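Local coordinates for protein Nrps/pks (Streptomyces albus, PDB 4OPE) that probably catalyses decarboxylative condensation as a ketosynthase domain of the AT-less polyketide synthase OzmH, extending the chain during oxazolomycin biosynthesis, at residues T362-Q367 / A417-F422; A74-M79 / V86-I91; T442-P447 / A478-A483. All blocks are in the same frame, centred on the assembly; numbering follows the deposited sequence.

Interaction 1. Residues T362-Q367 / A417-F422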
loop_
_atom_site.group_PDB
_atom_site.type_symbol
_atom_site.label_atom_id
_atom_site.label_comp_id
_atom_site.label_asym_id
_atom_site.label_seq_id
_atom_site.Cartn_x
_atom_site.Cartn_y
_atom_site.Cartn_z
ATOM N N THR A 362 7.958 -1.747 -18.557
ATOM C CA THR A 362 9.302 -1.971 -19.014
ATOM C C THR A 362 9.277 -2.305 -20.486
ATOM O O THR A 362 10.079 -1.799 -21.284
ATOM C CB THR A 362 9.964 -3.092 -18.215
ATOM O OG1 THR A 362 10.030 -2.717 -16.841
ATOM C CG2 THR A 362 11.375 -3.358 -18.676
ATOM N N LYS A 363 8.321 -3.124 -20.884
ATOM C CA LYS A 363 8.191 -3.439 -22.301
ATOM C C LYS A 363 8.011 -2.196 -23.132
ATOM O O LYS A 363 8.574 -2.090 -24.169
ATOM C CB LYS A 363 7.023 -4.351 -22.519
ATOM C CG LYS A 363 6.877 -4.790 -23.948
ATOM C CD LYS A 363 5.395 -4.896 -24.240
ATOM C CE LYS A 363 5.122 -5.883 -25.339
ATOM N NZ LYS A 363 3.678 -5.810 -25.718
ATOM N N VAL A 364 7.225 -1.244 -22.683
ATOM C CA VAL A 364 7.053 -0.005 -23.438
ATOM C C VAL A 364 8.345 0.840 -23.485
ATOM O O VAL A 364 8.755 1.349 -24.541
ATOM C CB VAL A 364 5.928 0.812 -22.822
ATOM C CG1 VAL A 364 5.866 2.216 -23.418
ATOM C CG2 VAL A 364 4.632 0.073 -23.051
ATOM N N LEU A 365 8.988 0.999 -22.334
ATOM C CA LEU A 365 10.228 1.742 -22.323
ATOM C C LEU A 365 11.211 1.180 -23.330
ATOM O O LEU A 365 11.872 1.923 -24.002
ATOM C CB LEU A 365 10.846 1.742 -20.927
ATOM C CG LEU A 365 9.965 2.416 -19.876
ATOM C CD1 LEU A 365 10.610 2.381 -18.496
ATOM C CD2 LEU A 365 9.608 3.844 -20.266
ATOM N N LEU A 366 11.331 -0.128 -23.413
ATOM C CA LEU A 366 12.240 -0.741 -24.371
ATOM C C LEU A 366 11.766 -0.477 -25.768
ATOM O O LEU A 366 12.554 -0.254 -26.650
ATOM C CB LEU A 366 12.367 -2.257 -24.146
ATOM C CG LEU A 366 13.073 -2.541 -22.824
ATOM C CD1 LEU A 366 12.883 -3.957 -22.277
ATOM C CD2 LEU A 366 14.551 -2.165 -22.994
ATOM N N GLN A 367 10.470 -0.491 -25.977
ATOM C CA GLN A 367 9.967 -0.166 -27.309
ATOM C C GLN A 367 10.417 1.270 -27.698
ATOM O O GLN A 367 10.958 1.481 -28.792
ATOM C CB GLN A 367 8.454 -0.409 -27.406
ATOM C CG GLN A 367 8.142 -1.890 -27.461
ATOM C CD GLN A 367 6.682 -2.236 -27.771
ATOM O OE1 GLN A 367 6.372 -3.327 -28.231
ATOM N NE2 GLN A 367 5.794 -1.311 -27.531
ATOM N N ALA A 417 2.548 6.040 -25.621
ATOM C CA ALA A 417 1.982 4.778 -25.311
ATOM C C ALA A 417 1.162 4.881 -24.059
ATOM O O ALA A 417 1.356 5.764 -23.203
ATOM C CB ALA A 417 3.057 3.735 -25.145
ATOM N N ALA A 418 0.223 3.959 -23.978
ATOM C CA ALA A 418 -0.660 3.903 -22.863
ATOM C C ALA A 418 -0.665 2.483 -22.350
ATOM O O ALA A 418 -0.630 1.549 -23.129
ATOM C CB ALA A 418 -2.050 4.325 -23.314
ATOM N N ILE A 419 -0.736 2.341 -21.037
ATOM C CA ILE A 419 -0.611 1.041 -20.373
ATOM C C ILE A 419 -1.693 0.886 -19.340
ATOM O O ILE A 419 -1.861 1.766 -18.503
ATOM C CB ILE A 419 0.720 0.949 -19.626
ATOM C CG1 ILE A 419 1.812 1.428 -20.572
ATOM C CG2 ILE A 419 0.944 -0.484 -19.112
ATOM C CD1 ILE A 419 3.201 1.399 -19.976
ATOM N N SER A 420 -2.375 -0.259 -19.399
ATOM C CA SER A 420 -3.467 -0.603 -18.485
ATOM C C SER A 420 -3.117 -1.771 -17.564
ATOM O O SER A 420 -2.445 -2.709 -17.945
ATOM C CB SER A 420 -4.702 -1.033 -19.256
ATOM O OG SER A 420 -5.352 0.038 -19.917
ATOM N N ALA A 421 -3.632 -1.697 -16.350
ATOM C CA ALA A 421 -3.600 -2.785 -15.439
ATOM C C ALA A 421 -4.858 -2.750 -14.563
ATOM O O ALA A 421 -5.124 -1.756 -13.876
ATOM C CB ALA A 421 -2.358 -2.682 -14.597
ATOM N N PHE A 422 -5.587 -3.869 -14.585
ATOM C CA PHE A 422 -6.856 -4.037 -13.868
ATOM C C PHE A 422 -6.773 -5.168 -12.854
ATOM O O PHE A 422 -6.654 -6.319 -13.190
ATOM C CB PHE A 422 -7.965 -4.349 -14.875
ATOM C CG PHE A 422 -8.047 -3.362 -15.992
ATOM C CD1 PHE A 422 -8.065 -2.019 -15.731
ATOM C CD2 PHE A 422 -8.067 -3.780 -17.292
ATOM C CE1 PHE A 422 -8.149 -1.095 -16.736
ATOM C CE2 PHE A 422 -8.136 -2.865 -18.322
ATOM C CZ PHE A 422 -8.196 -1.518 -18.037
#
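V364, on helix 356-370, faces A417 and I419 of strand 416-422, and the closest pair of CA atoms is that of V364 and A417, 7.2 Å apart. The contact is made by these three residues alone, all buried and all apolar. The valine divides its two methyl groups between the strand residues. With CG1 anti to the backbone N (chi1 170°), that methyl is carried to A417, where V364 CG1 lies 3.6 Å from A417 CB. The other branch turns to the isoleucine, and V364 CG2 comes 3.6 Å from I419 CD1. I419 in turn extends its longer branch fully (chi2 180°), so that it and V364 reach toward each other tip to tip. I419 CG1 also lies 4.0 Å from V364 CG2, which widens the touch beyond the terminal methyl. Because A417 and I419 are two apart along an extended strand, both direct their CB toward the helix, whereas A418 between them faces the other side of the sheet. The result is a fork of valine methyls set over two successive inward residues, held by dispersion and exclusion of water, as expected where a helix covers a sheet in a thiolase fold. Strand 416-422 pairs antiparallel with 427-434, through A417 with L433 and I419 with V431, and parallel with 308-309. V364 and I419 both touch E309 of the latter strand, and K363 forms a salt bridge with that glutamate. Elsewhere on the helix, T362 and L366 pack on helix 24-33, so this helix lies between strand 416-422 and a second helix.

Interaction 2. Residues A74-M79 / V86-I91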
loop_
_atom_site.group_PDB
_atom_site.type_symbol
_atom_site.label_atom_id
_atom_site.label_comp_id
_atom_site.label_asym_id
_atom_site.label_seq_id
_atom_site.Cartn_x
_atom_site.Cartn_y
_atom_site.Cartn_z
ATOM N N ALA A 74 15.951 -18.320 -4.815
ATOM C CA ALA A 74 16.574 -18.540 -3.493
ATOM C C ALA A 74 17.818 -17.701 -3.275
ATOM O O ALA A 74 18.155 -17.397 -2.156
ATOM C CB ALA A 74 16.926 -19.991 -3.320
ATOM N N SER A 75 18.476 -17.312 -4.349
ATOM C CA SER A 75 19.763 -16.640 -4.256
ATOM C C SER A 75 19.720 -15.211 -3.791
ATOM O O SER A 75 18.910 -14.419 -4.220
ATOM C CB SER A 75 20.490 -16.699 -5.590
ATOM O OG SER A 75 20.876 -18.043 -5.782
ATOM N N PHE A 76 20.641 -14.928 -2.893
ATOM C CA PHE A 76 20.777 -13.648 -2.279
ATOM C C PHE A 76 22.248 -13.454 -1.874
ATOM O O PHE A 76 22.996 -14.447 -1.739
ATOM C CB PHE A 76 19.875 -13.576 -1.047
ATOM C CG PHE A 76 19.714 -12.196 -0.496
ATOM C CD1 PHE A 76 19.517 -11.113 -1.335
ATOM C CD2 PHE A 76 19.801 -11.984 0.841
ATOM C CE1 PHE A 76 19.385 -9.834 -0.828
ATOM C CE2 PHE A 76 19.647 -10.713 1.379
ATOM C CZ PHE A 76 19.413 -9.629 0.540
ATOM N N ASP A 77 22.630 -12.180 -1.719
ATOM C CA ASP A 77 23.941 -11.741 -1.254
ATOM C C ASP A 77 23.724 -11.008 0.088
ATOM O O ASP A 77 23.726 -9.761 0.160
ATOM C CB ASP A 77 24.560 -10.832 -2.320
ATOM C CG ASP A 77 26.007 -10.481 -2.059
ATOM O OD1 ASP A 77 26.475 -10.768 -0.945
ATOM O OD2 ASP A 77 26.678 -9.913 -2.988
ATOM N N PRO A 78 23.530 -11.789 1.160
ATOM C CA PRO A 78 23.183 -11.196 2.471
ATOM C C PRO A 78 24.306 -10.312 3.039
ATOM O O PRO A 78 24.031 -9.292 3.725
ATOM C CB PRO A 78 22.960 -12.406 3.382
ATOM C CG PRO A 78 23.512 -13.582 2.640
ATOM C CD PRO A 78 23.559 -13.260 1.177
HETATM N N MSE A 79 25.549 -10.708 2.757
HETATM C CA MSE A 79 26.706 -10.000 3.289
HETATM C C MSE A 79 26.725 -8.628 2.678
HETATM O O MSE A 79 27.160 -7.672 3.322
HETATM C CB MSE A 79 28.033 -10.717 3.049
HETATM C CG MSE A 79 28.183 -12.086 3.733
HETATM SE SE MSE A 79 27.874 -12.118 5.703
HETATM C CE MSE A 79 26.782 -13.769 5.770
ATOM N N VAL A 86 21.052 -16.405 8.283
ATOM C CA VAL A 86 19.887 -16.975 8.927
ATOM C C VAL A 86 18.712 -16.034 8.756
ATOM O O VAL A 86 17.620 -16.477 8.398
ATOM C CB VAL A 86 20.157 -17.409 10.425
ATOM C CG1 VAL A 86 19.022 -17.054 11.395
ATOM C CG2 VAL A 86 20.386 -18.923 10.486
ATOM N N GLU A 87 18.918 -14.750 8.997
ATOM C CA GLU A 87 17.841 -13.816 8.773
ATOM C C GLU A 87 17.325 -13.953 7.322
ATOM O O GLU A 87 16.124 -13.984 7.097
ATOM C CB GLU A 87 18.261 -12.376 9.080
ATOM C CG GLU A 87 17.184 -11.363 8.698
ATOM C CD GLU A 87 17.261 -10.026 9.448
ATOM O OE1 GLU A 87 18.388 -9.517 9.740
ATOM O OE2 GLU A 87 16.163 -9.473 9.726
ATOM N N ALA A 88 18.222 -14.056 6.351
ATOM C CA ALA A 88 17.818 -14.123 4.952
ATOM C C ALA A 88 16.897 -15.301 4.657
ATOM O O ALA A 88 15.885 -15.132 3.960
ATOM C CB ALA A 88 19.030 -14.169 4.021
ATOM N N GLU A 89 17.247 -16.479 5.174
ATOM C CA GLU A 89 16.418 -17.660 5.005
ATOM C C GLU A 89 14.984 -17.444 5.504
ATOM O O GLU A 89 14.073 -18.122 5.037
ATOM C CB GLU A 89 16.973 -18.838 5.794
ATOM C CG GLU A 89 18.264 -19.432 5.303
ATOM C CD GLU A 89 18.813 -20.501 6.245
ATOM O OE1 GLU A 89 19.762 -21.208 5.826
ATOM O OE2 GLU A 89 18.309 -20.635 7.397
ATOM N N HIS A 90 14.814 -16.536 6.463
ATOM C CA HIS A 90 13.548 -16.385 7.179
ATOM C C HIS A 90 12.687 -15.255 6.605
ATOM O O HIS A 90 11.539 -15.095 7.033
ATOM C CB HIS A 90 13.764 -16.221 8.718
ATOM C CG HIS A 90 14.097 -17.504 9.417
ATOM N ND1 HIS A 90 15.387 -17.982 9.526
ATOM C CD2 HIS A 90 13.307 -18.433 10.002
ATOM C CE1 HIS A 90 15.379 -19.147 10.148
ATOM N NE2 HIS A 90 14.129 -19.444 10.449
ATOM N N ILE A 91 13.213 -14.476 5.653
ATOM C CA ILE A 91 12.364 -13.534 4.953
ATOM C C ILE A 91 12.128 -13.916 3.499
ATOM O O ILE A 91 12.934 -14.598 2.873
ATOM C CB ILE A 91 12.868 -12.099 5.040
ATOM C CG1 ILE A 91 13.992 -11.895 4.060
ATOM C CG2 ILE A 91 13.296 -11.810 6.464
ATOM C CD1 ILE A 91 14.559 -10.495 4.062
#
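A88, in helix 85-90, is the point on which F76 and P78 converge. The close part of the contact is small and wholly apolar, with 89 Å² buried over both sides. F76 leads: with CG anti to the backbone N (chi1 -168°) its ring swings toward the helix and presents its edge, so that A88 CB lies near the ring plane, 3.9 Å from F76 CD2. P78 adds a lighter touch two residues on, its CB standing 4.4 Å from A88 CB, and the closest CA pair across the segments is that of P78 and A88, 6.6 Å apart. The alanine methyl is thus met by a ring edge and a pyrrolidine carbon, where helix 85-90 comes near the chain that precedes it.

Away from this spot the two segments diverge. V86 and the selenomethionine M79 are exposed. On this side H90 bonds within its own segment, while E89 O is hydrogen-bonded to the Y132 hydroxyl. The H90 ring folds back so that ND1 donates to V86 O over 2.9 Å, nearly straight at 173°. The acceptor lies in the imidazole plane, although the donor sits above the plane of the V86 carbonyl, tilted 40° from it.

In the fold, F76 is wedged among further groups: its ring meets that of F81 with planes about parallel, and it packs on R96, L99 and Q100 of helix 93-108. Strand 75-76 pairs antiparallel with 573-574 from near the C terminus, where P78 touches E573, so the contact links helix 85-90 to that two-stranded ribbon.

Interaction 3. Residues T442-P447 / A478-A483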
loop_
_atom_site.group_PDB
_atom_site.type_symbol
_atom_site.label_atom_id
_atom_site.label_comp_id
_atom_site.label_asym_id
_atom_site.label_seq_id
_atom_site.Cartn_x
_atom_site.Cartn_y
_atom_site.Cartn_z
ATOM N N THR A 442 26.766 17.788 -25.899
ATOM C CA THR A 442 28.109 18.349 -25.743
ATOM C C THR A 442 29.134 17.361 -26.345
ATOM O O THR A 442 28.845 16.183 -26.532
ATOM C CB THR A 442 28.437 18.669 -24.251
ATOM O OG1 THR A 442 28.199 17.521 -23.420
ATOM C CG2 THR A 442 27.570 19.828 -23.727
ATOM N N PRO A 443 30.329 17.833 -26.674
ATOM C CA PRO A 443 31.192 16.961 -27.490
ATOM C C PRO A 443 31.997 15.970 -26.656
ATOM O O PRO A 443 32.428 16.299 -25.559
ATOM C CB PRO A 443 32.124 17.957 -28.229
ATOM C CG PRO A 443 31.806 19.333 -27.664
ATOM C CD PRO A 443 30.937 19.154 -26.442
ATOM N N ALA A 444 32.208 14.774 -27.191
ATOM C CA ALA A 444 32.815 13.693 -26.415
ATOM C C ALA A 444 34.279 13.941 -26.123
ATOM O O ALA A 444 34.992 14.568 -26.898
ATOM C CB ALA A 444 32.667 12.350 -27.124
ATOM N N GLN A 445 34.702 13.412 -24.991
ATOM C CA GLN A 445 36.092 13.342 -24.609
ATOM C C GLN A 445 36.859 12.436 -25.617
ATOM O O GLN A 445 36.270 11.504 -26.182
ATOM C CB GLN A 445 36.130 12.786 -23.177
ATOM C CG GLN A 445 37.444 12.935 -22.438
ATOM C CD GLN A 445 37.564 11.913 -21.320
ATOM O OE1 GLN A 445 38.618 11.284 -21.149
ATOM N NE2 GLN A 445 36.469 11.716 -20.569
ATOM N N GLU A 446 38.145 12.731 -25.861
ATOM C CA GLU A 446 38.983 11.936 -26.779
ATOM C C GLU A 446 39.818 10.954 -25.970
ATOM O O GLU A 446 40.100 11.194 -24.807
ATOM C CB GLU A 446 39.922 12.816 -27.649
ATOM C CG GLU A 446 39.272 13.492 -28.870
ATOM C CD GLU A 446 39.460 12.761 -30.221
ATOM O OE1 GLU A 446 39.099 11.564 -30.370
ATOM O OE2 GLU A 446 39.939 13.412 -31.177
ATOM N N PRO A 447 40.223 9.845 -26.591
ATOM C CA PRO A 447 40.993 8.867 -25.860
ATOM C C PRO A 447 42.323 9.411 -25.339
ATOM O O PRO A 447 42.732 10.499 -25.676
ATOM C CB PRO A 447 41.239 7.745 -26.900
ATOM C CG PRO A 447 40.974 8.358 -28.228
ATOM C CD PRO A 447 39.900 9.382 -27.953
ATOM N N ALA A 478 29.056 -1.433 -30.095
ATOM C CA ALA A 478 28.678 -0.164 -30.687
ATOM C C ALA A 478 28.659 1.010 -29.722
ATOM O O ALA A 478 28.398 2.138 -30.134
ATOM C CB ALA A 478 27.292 -0.292 -31.292
ATOM N N ALA A 479 28.906 0.760 -28.441
ATOM C CA ALA A 479 28.850 1.800 -27.446
ATOM C C ALA A 479 29.979 2.803 -27.633
ATOM O O ALA A 479 31.113 2.430 -27.928
ATOM C CB ALA A 479 28.920 1.171 -26.076
ATOM N N HIS A 480 29.680 4.087 -27.476
ATOM C CA HIS A 480 30.755 5.051 -27.492
ATOM C C HIS A 480 31.657 4.793 -26.280
ATOM O O HIS A 480 31.169 4.626 -25.165
ATOM C CB HIS A 480 30.241 6.475 -27.445
ATOM C CG HIS A 480 31.276 7.486 -27.845
ATOM N ND1 HIS A 480 32.369 7.770 -27.058
ATOM C CD2 HIS A 480 31.412 8.239 -28.952
ATOM C CE1 HIS A 480 33.140 8.649 -27.665
ATOM N NE2 HIS A 480 32.574 8.961 -28.814
ATOM N N PRO A 481 32.988 4.757 -26.505
ATOM C CA PRO A 481 33.919 4.375 -25.437
ATOM C C PRO A 481 33.913 5.350 -24.255
ATOM O O PRO A 481 34.114 4.961 -23.082
ATOM C CB PRO A 481 35.279 4.379 -26.137
ATOM C CG PRO A 481 35.077 5.205 -27.363
ATOM C CD PRO A 481 33.681 5.033 -27.783
ATOM N N ALA A 482 33.751 6.619 -24.573
ATOM C CA ALA A 482 33.675 7.644 -23.542
ATOM C C ALA A 482 32.459 7.441 -22.668
ATOM O O ALA A 482 32.489 7.765 -21.495
ATOM C CB ALA A 482 33.665 9.025 -24.164
ATOM N N ALA A 483 31.405 6.902 -23.254
ATOM C CA ALA A 483 30.157 6.629 -22.567
ATOM C C ALA A 483 30.313 5.441 -21.608
ATOM O O ALA A 483 29.722 5.402 -20.518
ATOM C CB ALA A 483 29.044 6.356 -23.597
#
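A482 and A444 are the residues most covered here, followed by Q445 and H480. A444 directs its methyl at the imidazole of H480: its CB lies 3.8 Å from both H480 CE1 and H480 NE2, approaching the ring obliquely. One residue on, the backbone carbonyl of Q445 faces the first turn of helix 481-488, with Q445 O 4.1 Å from A482 CB. The same oxygen accepts a hydrogen bond from the Y449 hydroxyl, and Y449 is also touched by H480, P481 and A482, so the tyrosine packs beside both segments.

H480 is the N-cap of that helix. Its CG stands anti to the backbone N (chi1 -164°), which turns the ring over the helix start, where ND1 accepts from A482 N at 3.1 Å. The donor lies close to the ring plane, 8° out of it, and the bond is bent, with an N-H...ND1 angle of 145°.

Because ND1 accepts, the geometry is consistent with a neutral imidazole carrying its proton on NE2. The loop itself meets this capped helix start through van der Waals contacts alone, at a largely exposed margin of the C-terminal extension.

In the fold
From the N terminus, interaction 2 comes first and closes a short loop, bringing residues 74-79 back against helix 85-90 in the N-terminal half of the ketosynthase. Far along the chain, interaction 1 closes a longer loop from helix 356-370 to strand 416-422, in the large mixed sheet. Interaction 3 follows, returning residues 478-483 to the loop 442-447 after strand 449-455 and helix 458-473 have been traversed. The three are in series, none nesting in or crossing another. Their centres lie 31 to 40 Å apart, so each ties a separate region: a peripheral helix and ribbon, the buried core, and the C-terminal extension.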